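Local coordinates for Non-structural protein 3 (Porcine deltacoronavirus, PDB 6LN0) that probably binds ADP-ribose-type ligands through its macro domain and probably cleaves the viral polyprotein through its papain-like protease domain, at residues 14-19 against 151-156; 24-29 against 116-121; 335-340 against 360-365. One frame throughout, in Å; residues are numbered along the deposited sequence.

Overall arrangement
From the N terminus, strand 10-17 ends within residues 14-19, which pair with residues 151-156 more than 130 residues later: interaction 1 closes this long loop at one edge of the macro-domain sheet. Interaction 2 (24-29 against 116-121) opens and closes within that span, so the two are nested. They also touch, because strands 146-152 and 117-120 are neighbours in the sheet; V152 N probably bonds to I119 O and I121 N to V152 O. Interaction 3 follows in series, closing a short loop at the zinc site of the protease-like part; its centre lies about 81 Å from that of interaction 1.

Interaction 1. Residues 14-19 against 151-156; sequences VELVVG and LVTMNK
L151 sits opposite L16 in a parallel strand pair, and its side chain also reaches V14 on the same face of the sheet. The backbone frame comes first: L151 N gives its hydrogen to E15 O (2.9 Å), and L151 O accepts from V17 N (2.8 Å), so one residue is gripped by the two that flank L16. The pairing runs on into the loop, where T153 N bonds to V17 O at 3.2 Å, and M154 N makes a weak bond to V18 O.

On the L16 face, the CD1 branch of L151 lies obliquely across V14 CG1. The model brings these methyls to 3.3 Å, a doubtful closeness in view of the unusual chi2 of L151. L16 instead turns its CD2 along the strand, meeting T153 CG2 at 3.6 Å with the two side chains roughly perpendicular. T153 has its hydroxyl trans to the backbone N (chi1 177°), which swings CG2 back over the partner strand, near the carbonyls of V17 and V18. OG1 faces the other way, hydrogen-bonded to H158, and also takes a weak bond from N155 N. L135 and F138 of helix 131-141 and W162 of helix 158-165 cover this leucine face.

V17 and V152 point to the other face, where I24 packs against both. Here V152 CG1 comes within 3.3 Å of G19 O, and M154 CG lies against the G19 carbonyl carbon. E15 turns away from the pair, its carboxylate in a salt bridge with R148.

Chemically, backbone bonds set the register of this edge strand; direct aliphatic packing fastens it on the L16 and L151 face, while I24 bridges the strands on the V17 and V152 face.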
loop_
_atom_site.group_PDB
_atom_site.type_symbol
_atom_site.label_atom_id
_atom_site.label_comp_id
_atom_site.label_asym_id
_atom_site.label_seq_id
_atom_site.Cartn_x
_atom_site.Cartn_y
_atom_site.Cartn_z
ATOM N N VAL A 14 -3.880 24.361 -13.490
ATOM C CA VAL A 14 -4.393 24.296 -14.848
ATOM C C VAL A 14 -5.903 24.115 -14.822
ATOM O O VAL A 14 -6.449 23.431 -13.947
ATOM C CB VAL A 14 -3.707 23.128 -15.569
ATOM C CG1 VAL A 14 -4.313 22.887 -16.918
ATOM C CG2 VAL A 14 -2.227 23.370 -15.659
ATOM N N GLU A 15 -6.592 24.727 -15.780
ATOM C CA GLU A 15 -8.014 24.487 -15.963
ATOM C C GLU A 15 -8.305 24.341 -17.452
ATOM O O GLU A 15 -7.767 25.084 -18.281
ATOM C CB GLU A 15 -8.869 25.606 -15.345
ATOM C CG GLU A 15 -8.931 26.911 -16.153
ATOM C CD GLU A 15 -9.153 28.142 -15.273
ATOM O OE1 GLU A 15 -10.308 28.624 -15.189
ATOM O OE2 GLU A 15 -8.168 28.627 -14.666
ATOM N N LEU A 16 -9.139 23.361 -17.791
ATOM C CA LEU A 16 -9.480 23.061 -19.174
ATOM C C LEU A 16 -10.924 23.476 -19.388
ATOM O O LEU A 16 -11.842 22.831 -18.872
ATOM C CB LEU A 16 -9.278 21.586 -19.482
ATOM C CG LEU A 16 -9.088 21.283 -20.959
ATOM C CD1 LEU A 16 -8.187 20.092 -21.109
ATOM C CD2 LEU A 16 -10.418 21.014 -21.606
ATOM N N VAL A 17 -11.123 24.544 -20.150
ATOM C CA VAL A 17 -12.435 25.151 -20.304
ATOM C C VAL A 17 -13.028 24.775 -21.659
ATOM O O VAL A 17 -12.319 24.541 -22.652
ATOM C CB VAL A 17 -12.332 26.675 -20.093
ATOM C CG1 VAL A 17 -13.606 27.390 -20.506
ATOM C CG2 VAL A 17 -12.024 26.948 -18.624
ATOM N N VAL A 18 -14.361 24.720 -21.683
ATOM C CA VAL A 18 -15.166 24.064 -22.708
ATOM C C VAL A 18 -15.269 24.871 -24.005
ATOM O O VAL A 18 -14.604 24.542 -24.996
ATOM C CB VAL A 18 -16.558 23.757 -22.118
ATOM C CG1 VAL A 18 -16.496 22.478 -21.305
ATOM C CG2 VAL A 18 -17.041 24.913 -21.214
ATOM N N GLY A 19 -16.097 25.934 -24.005
ATOM C CA GLY A 19 -16.521 26.622 -25.219
ATOM C C GLY A 19 -15.468 27.464 -25.913
ATOM O O GLY A 19 -14.264 27.223 -25.783
ATOM N N LEU A 151 -6.686 26.211 -20.700
ATOM C CA LEU A 151 -6.746 25.642 -22.037
ATOM C C LEU A 151 -8.181 25.630 -22.524
ATOM O O LEU A 151 -9.131 25.602 -21.740
ATOM C CB LEU A 151 -6.198 24.224 -22.097
ATOM C CG LEU A 151 -4.949 23.872 -21.325
ATOM C CD1 LEU A 151 -5.454 23.369 -20.019
ATOM C CD2 LEU A 151 -4.202 22.780 -22.059
ATOM N N VAL A 152 -8.322 25.623 -23.843
ATOM C CA VAL A 152 -9.600 25.844 -24.499
ATOM C C VAL A 152 -9.783 24.766 -25.549
ATOM O O VAL A 152 -8.877 24.522 -26.355
ATOM C CB VAL A 152 -9.681 27.244 -25.138
ATOM C CG1 VAL A 152 -10.987 27.394 -25.924
ATOM C CG2 VAL A 152 -9.551 28.325 -24.067
ATOM N N THR A 153 -10.968 24.146 -25.557
ATOM C CA THR A 153 -11.163 22.943 -26.357
ATOM C C THR A 153 -12.278 23.089 -27.405
ATOM O O THR A 153 -11.984 23.366 -28.573
ATOM C CB THR A 153 -11.392 21.748 -25.405
ATOM O OG1 THR A 153 -11.647 20.553 -26.150
ATOM C CG2 THR A 153 -12.522 22.006 -24.363
ATOM N N MET A 154 -13.545 22.934 -26.997
ATOM C CA MET A 154 -14.698 22.701 -27.887
ATOM C C MET A 154 -14.678 21.306 -28.530
ATOM O O MET A 154 -15.072 21.139 -29.685
ATOM C CB MET A 154 -14.813 23.776 -28.964
ATOM C CG MET A 154 -15.512 25.032 -28.533
ATOM S SD MET A 154 -15.771 25.992 -30.012
ATOM C CE MET A 154 -14.573 25.247 -31.129
ATOM N N ASN A 155 -14.237 20.293 -27.778
ATOM C CA ASN A 155 -14.345 18.903 -28.215
ATOM C C ASN A 155 -14.964 17.991 -27.162
ATOM O O ASN A 155 -15.348 16.869 -27.502
ATOM C CB ASN A 155 -12.968 18.352 -28.631
ATOM C CG ASN A 155 -13.055 17.064 -29.456
ATOM O OD1 ASN A 155 -13.373 15.998 -28.934
ATOM N ND2 ASN A 155 -12.751 17.162 -30.746
ATOM N N LYS A 156 -15.063 18.426 -25.903
ATOM C CA LYS A 156 -15.865 17.754 -24.879
ATOM C C LYS A 156 -15.425 16.316 -24.582
ATOM O O LYS A 156 -15.866 15.728 -23.587
ATOM C CB LYS A 156 -17.349 17.787 -25.277
ATOM C CG LYS A 156 -18.050 19.132 -25.017
ATOM C CD LYS A 156 -19.284 19.355 -25.916
ATOM C CE LYS A 156 -18.939 20.084 -27.214
ATOM N NZ LYS A 156 -19.735 19.583 -28.375
#

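Interaction 2. Residues 24-29 against 116-121; sequences IKFDNS and HYVIPI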
loop_
_atom_site.group_PDB
_atom_site.type_symbol
_atom_site.label_atom_id
_atom_site.label_comp_id
_atom_site.label_asym_id
_atom_site.label_seq_id
_atom_site.Cartn_x
_atom_site.Cartn_y
_atom_site.Cartn_z
ATOM N N ILE A 24 -14.156 33.189 -22.468
ATOM C CA ILE A 24 -13.242 32.955 -21.359
ATOM C C ILE A 24 -13.306 34.106 -20.362
ATOM O O ILE A 24 -13.522 35.272 -20.722
ATOM C CB ILE A 24 -11.822 32.734 -21.906
ATOM C CG1 ILE A 24 -11.760 31.457 -22.729
ATOM C CG2 ILE A 24 -10.801 32.636 -20.778
ATOM C CD1 ILE A 24 -11.733 30.188 -21.871
ATOM N N LYS A 25 -13.140 33.766 -19.091
ATOM C CA LYS A 25 -12.974 34.725 -18.005
ATOM C C LYS A 25 -11.524 35.224 -18.005
ATOM O O LYS A 25 -10.628 34.565 -17.466
ATOM C CB LYS A 25 -13.351 34.060 -16.682
ATOM C CG LYS A 25 -12.998 34.832 -15.406
ATOM C CD LYS A 25 -13.061 33.907 -14.190
ATOM C CE LYS A 25 -11.980 34.251 -13.165
ATOM N NZ LYS A 25 -11.390 35.605 -13.401
ATOM N N PHE A 26 -11.279 36.397 -18.606
ATOM C CA PHE A 26 -9.926 36.919 -18.771
ATOM C C PHE A 26 -9.472 37.717 -17.544
ATOM O O PHE A 26 -10.251 38.025 -16.640
ATOM C CB PHE A 26 -9.828 37.788 -20.022
ATOM C CG PHE A 26 -9.904 37.015 -21.306
ATOM C CD1 PHE A 26 -8.831 36.257 -21.742
ATOM C CD2 PHE A 26 -11.048 37.051 -22.085
ATOM C CE1 PHE A 26 -8.901 35.545 -22.940
ATOM C CE2 PHE A 26 -11.124 36.341 -23.271
ATOM C CZ PHE A 26 -10.049 35.588 -23.701
ATOM N N ASP A 27 -8.177 38.053 -17.528
ATOM C CA ASP A 27 -7.522 38.739 -16.413
ATOM C C ASP A 27 -6.117 39.201 -16.814
ATOM O O ASP A 27 -5.113 38.616 -16.380
ATOM C CB ASP A 27 -7.464 37.818 -15.191
ATOM C CG ASP A 27 -6.774 38.467 -13.994
ATOM O OD1 ASP A 27 -6.530 39.697 -14.029
ATOM O OD2 ASP A 27 -6.470 37.739 -13.016
ATOM N N ASN A 28 -6.042 40.251 -17.641
ATOM C CA ASN A 28 -4.784 40.734 -18.229
ATOM C C ASN A 28 -3.993 39.580 -18.841
ATOM O O ASN A 28 -2.782 39.454 -18.673
ATOM C CB ASN A 28 -3.953 41.497 -17.199
ATOM C CG ASN A 28 -4.671 42.720 -16.680
ATOM O OD1 ASN A 28 -4.955 42.830 -15.485
ATOM N ND2 ASN A 28 -4.995 43.639 -17.584
ATOM N N SER A 29 -4.704 38.757 -19.594
ATOM C CA SER A 29 -4.218 37.451 -19.982
ATOM C C SER A 29 -3.349 37.539 -21.223
ATOM O O SER A 29 -3.441 38.475 -22.016
ATOM C CB SER A 29 -5.392 36.508 -20.241
ATOM O OG SER A 29 -6.332 36.546 -19.176
ATOM N N HIS A 116 -1.070 34.860 -16.819
ATOM C CA HIS A 116 -2.220 33.988 -17.021
ATOM C C HIS A 116 -2.369 33.698 -18.508
ATOM O O HIS A 116 -2.707 34.587 -19.293
ATOM C CB HIS A 116 -3.506 34.600 -16.481
ATOM C CG HIS A 116 -4.729 33.873 -16.946
ATOM N ND1 HIS A 116 -5.750 34.489 -17.641
ATOM C CD2 HIS A 116 -5.068 32.562 -16.861
ATOM C CE1 HIS A 116 -6.679 33.596 -17.935
ATOM N NE2 HIS A 116 -6.291 32.420 -17.474
ATOM N N TYR A 117 -2.160 32.450 -18.887
ATOM C CA TYR A 117 -2.200 32.033 -20.277
ATOM C C TYR A 117 -3.552 31.421 -20.611
ATOM O O TYR A 117 -4.136 30.688 -19.805
ATOM C CB TYR A 117 -1.097 31.021 -20.555
ATOM C CG TYR A 117 0.288 31.610 -20.512
ATOM C CD1 TYR A 117 0.856 32.173 -21.650
ATOM C CD2 TYR A 117 1.039 31.591 -19.347
ATOM C CE1 TYR A 117 2.130 32.715 -21.630
ATOM C CE2 TYR A 117 2.315 32.134 -19.319
ATOM C CZ TYR A 117 2.854 32.691 -20.459
ATOM O OH TYR A 117 4.123 33.222 -20.445
ATOM N N VAL A 118 -4.043 31.721 -21.808
ATOM C CA VAL A 118 -5.239 31.096 -22.347
ATOM C C VAL A 118 -4.814 30.426 -23.635
ATOM O O VAL A 118 -4.321 31.095 -24.551
ATOM C CB VAL A 118 -6.365 32.110 -22.577
ATOM C CG1 VAL A 118 -7.564 31.442 -23.155
ATOM C CG2 VAL A 118 -6.722 32.786 -21.270
ATOM N N ILE A 119 -4.946 29.107 -23.693
ATOM C CA ILE A 119 -4.343 28.387 -24.806
ATOM C C ILE A 119 -5.372 27.474 -25.464
ATOM O O ILE A 119 -5.847 26.510 -24.843
ATOM C CB ILE A 119 -3.107 27.592 -24.349
ATOM C CG1 ILE A 119 -2.228 28.438 -23.429
ATOM C CG2 ILE A 119 -2.289 27.138 -25.533
ATOM C CD1 ILE A 119 -0.810 27.925 -23.296
ATOM N N PRO A 120 -5.779 27.765 -26.698
ATOM C CA PRO A 120 -6.384 26.723 -27.534
ATOM C C PRO A 120 -5.403 25.571 -27.694
ATOM O O PRO A 120 -4.236 25.778 -28.035
ATOM C CB PRO A 120 -6.632 27.439 -28.869
ATOM C CG PRO A 120 -5.798 28.725 -28.795
ATOM C CD PRO A 120 -5.810 29.084 -27.351
ATOM N N ILE A 121 -5.885 24.350 -27.443
ATOM C CA ILE A 121 -5.022 23.183 -27.587
ATOM C C ILE A 121 -4.443 23.169 -28.989
ATOM O O ILE A 121 -5.161 23.371 -29.978
ATOM C CB ILE A 121 -5.804 21.900 -27.280
ATOM C CG1 ILE A 121 -6.258 21.915 -25.828
ATOM C CG2 ILE A 121 -4.958 20.674 -27.564
ATOM C CD1 ILE A 121 -7.423 21.033 -25.584
#
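S29 and H116 form the polar heart of this contact. S29 OG lies in the plane of the imidazole, at its edge, 2.6 Å from H116 ND1, in a hydrogen bond whose donor could be either group. The same hydroxyl accepts from D27 N at 2.9 Å, which ties the turn of the 24-29 loop to the serine. H116 reaches across because its CG stands trans to the backbone N (chi1 167°), and its far nitrogen, NE2, bonds to T150 OG1; with both ring nitrogens engaged, the rotation of the ring is fixed.

Beside this pair is an apolar patch centred on V118 CG2. F26 CE1 approaches it at 3.9 Å, the two side chains crossing at about a right angle, while I24 CG2 slides past it at 4.1 Å and I24 CB lies over one face of the F26 ring, offset toward its rim.

The outer part is looser. K25 and D27 barely meet H116: D27 OD2 stays 5.7 Å from H116 ND1 and has its salt bridge with K7, and the side chain of K25 extends into solvent.

Within the macro-domain fold, strand 117-120 lies between strands 29-34 and 146-152, with H116 and V118 bonded through the backbone to V30 and Y117 to T150. Y117 and I119 point to the other face and pack on I110 of helix 99-110.

Interaction 3. Residues 335-340 against 360-365; sequences CNTYFN and CMKCDV. With ZN (zinc ion), chain B.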
loop_
_atom_site.group_PDB
_atom_site.type_symbol
_atom_site.label_atom_id
_atom_site.label_comp_id
_atom_site.label_asym_id
_atom_site.label_seq_id
_atom_site.Cartn_x
_atom_site.Cartn_y
_atom_site.Cartn_z
ATOM N N CYS A 335 9.250 -19.622 49.729
ATOM C CA CYS A 335 8.852 -18.717 50.800
ATOM C C CYS A 335 7.345 -18.535 50.950
ATOM O O CYS A 335 6.927 -17.642 51.691
ATOM C CB CYS A 335 9.503 -17.337 50.583
ATOM S SG CYS A 335 9.305 -16.598 48.950
ATOM N N ASN A 336 6.517 -19.356 50.302
ATOM C CA ASN A 336 5.051 -19.219 50.366
ATOM C C ASN A 336 4.578 -17.791 50.066
ATOM O O ASN A 336 3.759 -17.197 50.784
ATOM C CB ASN A 336 4.541 -19.717 51.712
ATOM C CG ASN A 336 4.930 -21.160 51.939
ATOM O OD1 ASN A 336 5.962 -21.445 52.557
ATOM N ND2 ASN A 336 4.151 -22.086 51.378
ATOM N N THR A 337 5.115 -17.232 48.987
ATOM C CA THR A 337 4.591 -15.990 48.436
ATOM C C THR A 337 3.505 -16.312 47.413
ATOM O O THR A 337 3.650 -17.240 46.616
ATOM C CB THR A 337 5.727 -15.188 47.823
ATOM O OG1 THR A 337 6.606 -14.777 48.879
ATOM C CG2 THR A 337 5.195 -13.942 47.076
ATOM N N TYR A 338 2.386 -15.608 47.503
ATOM C CA TYR A 338 1.320 -15.731 46.509
ATOM C C TYR A 338 1.645 -14.908 45.275
ATOM O O TYR A 338 2.180 -13.800 45.383
ATOM C CB TYR A 338 0.007 -15.248 47.104
ATOM C CG TYR A 338 -1.221 -15.322 46.239
ATOM C CD1 TYR A 338 -1.956 -16.497 46.129
ATOM C CD2 TYR A 338 -1.707 -14.185 45.600
ATOM C CE1 TYR A 338 -3.139 -16.551 45.364
ATOM C CE2 TYR A 338 -2.878 -14.229 44.831
ATOM C CZ TYR A 338 -3.592 -15.404 44.723
ATOM O OH TYR A 338 -4.756 -15.421 43.970
ATOM N N PHE A 339 1.305 -15.445 44.100
ATOM C CA PHE A 339 1.517 -14.726 42.842
ATOM C C PHE A 339 0.532 -15.211 41.793
ATOM O O PHE A 339 -0.069 -16.275 41.918
ATOM C CB PHE A 339 2.938 -14.905 42.297
ATOM C CG PHE A 339 3.249 -16.323 41.907
ATOM C CD1 PHE A 339 3.650 -17.257 42.870
ATOM C CD2 PHE A 339 3.111 -16.741 40.599
ATOM C CE1 PHE A 339 3.940 -18.565 42.518
ATOM C CE2 PHE A 339 3.392 -18.067 40.251
ATOM C CZ PHE A 339 3.807 -18.972 41.213
ATOM N N ASN A 340 0.404 -14.422 40.728
ATOM C CA ASN A 340 -0.455 -14.745 39.601
ATOM C C ASN A 340 0.421 -14.818 38.360
ATOM O O ASN A 340 1.467 -14.166 38.282
ATOM C CB ASN A 340 -1.573 -13.677 39.440
ATOM C CG ASN A 340 -2.692 -14.128 38.510
ATOM O OD1 ASN A 340 -2.646 -13.903 37.280
ATOM N ND2 ASN A 340 -3.714 -14.766 39.086
ATOM N N CYS A 360 11.564 -16.872 41.922
ATOM C CA CYS A 360 11.235 -16.069 43.088
ATOM C C CYS A 360 12.252 -14.941 43.212
ATOM O O CYS A 360 13.443 -15.194 43.423
ATOM C CB CYS A 360 11.238 -16.910 44.367
ATOM S SG CYS A 360 10.861 -15.874 45.824
ATOM N N MET A 361 11.782 -13.702 43.097
ATOM C CA MET A 361 12.684 -12.563 43.231
ATOM C C MET A 361 13.187 -12.415 44.653
ATOM O O MET A 361 14.340 -12.018 44.861
ATOM C CB MET A 361 11.997 -11.271 42.769
ATOM C CG MET A 361 10.546 -11.155 43.147
ATOM S SD MET A 361 9.588 -10.060 42.025
ATOM C CE MET A 361 10.068 -10.636 40.397
ATOM N N LYS A 362 12.360 -12.771 45.638
ATOM C CA LYS A 362 12.757 -12.607 47.034
ATOM C C LYS A 362 13.983 -13.450 47.374
ATOM O O LYS A 362 14.983 -12.929 47.881
ATOM C CB LYS A 362 11.591 -12.950 47.955
ATOM C CG LYS A 362 10.416 -11.981 47.834
ATOM C CD LYS A 362 9.253 -12.403 48.718
ATOM C CE LYS A 362 8.037 -11.512 48.522
ATOM N NZ LYS A 362 6.914 -11.925 49.419
ATOM N N CYS A 363 13.926 -14.756 47.096
ATOM C CA CYS A 363 14.962 -15.716 47.461
ATOM C C CYS A 363 15.978 -15.969 46.354
ATOM O O CYS A 363 16.953 -16.699 46.581
ATOM C CB CYS A 363 14.344 -17.074 47.824
ATOM S SG CYS A 363 12.825 -17.092 48.816
ATOM N N ASP A 364 15.737 -15.455 45.151
ATOM C CA ASP A 364 16.624 -15.642 44.012
ATOM C C ASP A 364 16.903 -17.119 43.752
ATOM O O ASP A 364 18.043 -17.571 43.776
ATOM C CB ASP A 364 17.932 -14.873 44.203
ATOM C CG ASP A 364 18.813 -14.920 42.973
ATOM O OD1 ASP A 364 18.251 -15.072 41.860
ATOM O OD2 ASP A 364 20.056 -14.827 43.125
ATOM N N VAL A 365 15.826 -17.864 43.489
ATOM C CA VAL A 365 15.900 -19.269 43.106
ATOM C C VAL A 365 14.753 -19.574 42.157
ATOM O O VAL A 365 13.715 -18.908 42.166
ATOM C CB VAL A 365 15.812 -20.232 44.317
ATOM C CG1 VAL A 365 17.086 -20.210 45.104
ATOM C CG2 VAL A 365 14.644 -19.845 45.201
HETATM ZN ZN ZN B . 10.886 -17.441 47.553
#
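C335 reaches residues 360-365 through a metal rather than through the backbone: its SG and those of C360 and C363 each bind zinc at 2.3 Å, though the nearest CA atoms, of C335 and C363, are 7.6 Å apart. The fourth ligand is C334, so one half of the site is a pair of consecutive cysteines. C335 puts its SG between backbone N and carbonyl carbon (chi1 51°), while C360 has its sulfur trans to the backbone N, and the thiolates converge on the ion from both segments.

The other half is a CxxC turn at the end of a hairpin, where D364 and V365 both face C360 in a G1 beta bulge. Such a Cys4 site is consistent with the zinc-binding fingers of coronavirus papain-like proteases. Inside the turn C363 N donates to C360 SG in a long, nearly straight hydrogen bond (3.5 Å, 168°), which would be expected to temper the negative charge on that thiolate.

K362, its chain fully extended beyond CG, passes C335 SG with CD at 4.2 Å. At its end NZ meets T337 tip to tip, donating to OG1 at 2.9 Å.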